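Local coordinates for protein 3-HSA hydroxylase, oxygenase (Rhodococcus sp., PDB 2RFQ) that catalyses the FMNH2-dependent ortho-hydroxylation of the steroid-derived phenol 3-HSA during cholesterol catabolism, as the oxygenase component of a two-component flavin monooxygenase, at residues C79-W84 / W359-A364. Numbering follows the deposited sequence.
Sequences CGSTGW and WRDAHA
Asp361 directs its carboxylate at the first turn of helix 80-96, where OD2 comes to 3.9 Å from Gly80 CA and 4.0 Å from Ser81 N. With CG anti to its own carbonyl carbon (chi1 -75°), the acid group is carried out from helix 354-365 to the N-terminal end of its neighbour. The fit is close at Gly80, which brings no side chain of its own, so its CA comes directly against OD2; Asp361 and Gly80 lie 6.2 Å apart, CA to CA.

No direct hydrogen bond joins the segments; two waters connect them. Water 1 accepts from Gly80 N at 2.8 Å and donates to Asp361 OD2, while water 2 donates to the same OD2 at 2.6 Å and is hydrogen-bonded to Ser81 OG at 2.7 Å. Asp361 OD1 accepts from Leu187 N, so both oxygens are engaged and the carboxylate's rotation is restrained. A carboxylate beside a helix N-terminus would be expected to gain from the helix dipole, which would tend to keep it ionised. The start of that helix is capped by Cys79, whose SG accepts from Thr82 N at 3.4 Å.

In the acyl-CoA dehydrogenase-like fold of this HpaH/HsaA family member, the contact ties the N-terminal helical region to the C-terminal helical region, here mostly through water.

Beyond this polar patch the approach is looser. The indole of Trp84, which probably binds FMN, as in related enzymes, comes no nearer to residues 359-364 than 5.6 Å, between Trp84 CH2 and Ala364 O, and instead packs on Ile241, Pro244 and Ile245 of helix 233-266. On the far side of helix 354-365, Trp359 stacks on Trp359 of the second subunit, and His363 meets that same indole edge-to-face.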
loop_
_atom_site.group_PDB
_atom_site.type_symbol
_atom_site.label_atom_id
_atom_site.label_comp_id
_atom_site.label_asym_id
_atom_site.label_seq_id
_atom_site.Cartn_x
_atom_site.Cartn_y
_atom_site.Cartn_z
ATOM N N CYS A 79 -16.057 -23.260 4.706
ATOM C CA CYS A 79 -17.263 -22.436 4.746
ATOM C C CYS A 79 -16.997 -21.343 5.777
ATOM O O CYS A 79 -16.789 -21.651 6.969
ATOM C CB CYS A 79 -18.467 -23.279 5.137
ATOM S SG CYS A 79 -19.969 -22.249 5.410
ATOM N N GLY A 80 -16.957 -20.087 5.310
ATOM C CA GLY A 80 -16.623 -18.976 6.193
ATOM C C GLY A 80 -17.587 -18.851 7.358
ATOM O O GLY A 80 -17.172 -18.666 8.516
ATOM N N SER A 81 -18.885 -18.901 7.062
ATOM C CA SER A 81 -19.888 -18.830 8.129
ATOM C C SER A 81 -19.788 -19.980 9.130
ATOM O O SER A 81 -19.878 -19.760 10.352
ATOM C CB SER A 81 -21.319 -18.746 7.566
ATOM O OG SER A 81 -21.551 -17.507 6.896
ATOM N N THR A 82 -19.620 -21.203 8.631
ATOM C CA THR A 82 -19.500 -22.347 9.537
ATOM C C THR A 82 -18.250 -22.201 10.404
ATOM O O THR A 82 -18.298 -22.451 11.614
ATOM C CB THR A 82 -19.492 -23.674 8.759
ATOM O OG1 THR A 82 -20.702 -23.755 7.989
ATOM C CG2 THR A 82 -19.494 -24.857 9.730
ATOM N N GLY A 83 -17.156 -21.737 9.800
ATOM C CA GLY A 83 -15.906 -21.524 10.547
ATOM C C GLY A 83 -16.054 -20.461 11.624
ATOM O O GLY A 83 -15.569 -20.630 12.755
ATOM N N TRP A 84 -16.746 -19.378 11.269
ATOM C CA TRP A 84 -16.999 -18.288 12.211
ATOM C C TRP A 84 -17.808 -18.768 13.407
ATOM O O TRP A 84 -17.426 -18.536 14.568
ATOM C CB TRP A 84 -17.753 -17.184 11.493
ATOM C CG TRP A 84 -18.010 -15.924 12.289
ATOM C CD1 TRP A 84 -19.152 -15.603 12.965
ATOM C CD2 TRP A 84 -17.106 -14.805 12.466
ATOM N NE1 TRP A 84 -19.026 -14.343 13.533
ATOM C CE2 TRP A 84 -17.783 -13.840 13.235
ATOM C CE3 TRP A 84 -15.795 -14.529 12.024
ATOM C CZ2 TRP A 84 -17.181 -12.615 13.599
ATOM C CZ3 TRP A 84 -15.194 -13.326 12.374
ATOM C CH2 TRP A 84 -15.890 -12.382 13.153
ATOM N N TRP A 359 -14.696 -13.493 0.032
ATOM C CA TRP A 359 -14.428 -12.042 -0.004
ATOM C C TRP A 359 -15.445 -11.295 0.855
ATOM O O TRP A 359 -15.065 -10.560 1.764
ATOM C CB TRP A 359 -14.429 -11.573 -1.484
ATOM C CG TRP A 359 -14.214 -10.110 -1.713
ATOM C CD1 TRP A 359 -13.083 -9.367 -1.442
ATOM C CD2 TRP A 359 -15.172 -9.208 -2.256
ATOM N NE1 TRP A 359 -13.290 -8.041 -1.801
ATOM C CE2 TRP A 359 -14.561 -7.919 -2.302
ATOM C CE3 TRP A 359 -16.488 -9.359 -2.714
ATOM C CZ2 TRP A 359 -15.230 -6.790 -2.823
ATOM C CZ3 TRP A 359 -17.159 -8.228 -3.223
ATOM C CH2 TRP A 359 -16.537 -6.974 -3.250
ATOM N N ARG A 360 -16.738 -11.511 0.602
ATOM C CA ARG A 360 -17.766 -10.835 1.409
ATOM C C ARG A 360 -17.711 -11.255 2.859
ATOM O O ARG A 360 -17.846 -10.424 3.778
ATOM C CB ARG A 360 -19.146 -11.122 0.839
ATOM C CG ARG A 360 -19.370 -10.372 -0.496
ATOM C CD ARG A 360 -20.773 -10.652 -1.052
ATOM N NE ARG A 360 -20.935 -12.042 -1.493
ATOM C CZ ARG A 360 -21.573 -13.000 -0.817
ATOM N NH1 ARG A 360 -22.126 -12.758 0.376
ATOM N NH2 ARG A 360 -21.649 -14.220 -1.326
ATOM N N ASP A 361 -17.495 -12.554 3.067
ATOM C CA ASP A 361 -17.428 -13.100 4.434
ATOM C C ASP A 361 -16.297 -12.480 5.277
ATOM O O ASP A 361 -16.504 -12.144 6.456
ATOM C CB ASP A 361 -17.272 -14.618 4.373
ATOM C CG ASP A 361 -18.569 -15.341 4.004
ATOM O OD1 ASP A 361 -19.646 -14.716 3.891
ATOM O OD2 ASP A 361 -18.506 -16.578 3.781
ATOM N N ALA A 362 -15.108 -12.366 4.677
ATOM C CA ALA A 362 -13.936 -11.799 5.391
ATOM C C ALA A 362 -14.187 -10.336 5.702
ATOM O O ALA A 362 -13.897 -9.864 6.807
ATOM C CB ALA A 362 -12.648 -11.985 4.567
ATOM N N HIS A 363 -14.777 -9.609 4.746
ATOM C CA HIS A 363 -15.046 -8.194 4.997
ATOM C C HIS A 363 -16.114 -7.994 6.063
ATOM O O HIS A 363 -16.105 -6.998 6.811
ATOM C CB HIS A 363 -15.382 -7.475 3.691
ATOM C CG HIS A 363 -14.176 -7.157 2.883
ATOM N ND1 HIS A 363 -13.418 -6.019 3.094
ATOM C CD2 HIS A 363 -13.549 -7.858 1.909
ATOM C CE1 HIS A 363 -12.391 -6.021 2.258
ATOM N NE2 HIS A 363 -12.442 -7.129 1.535
ATOM N N ALA A 364 -16.996 -8.984 6.208
ATOM C CA ALA A 364 -17.995 -8.898 7.252
ATOM C C ALA A 364 -17.352 -9.194 8.598
ATOM O O ALA A 364 -17.612 -8.485 9.583
ATOM C CB ALA A 364 -19.161 -9.842 6.986
HETATM O O HOH W 1 -17.287 -18.802 2.793
HETATM O O HOH W 2 -20.564 -18.006 4.486
#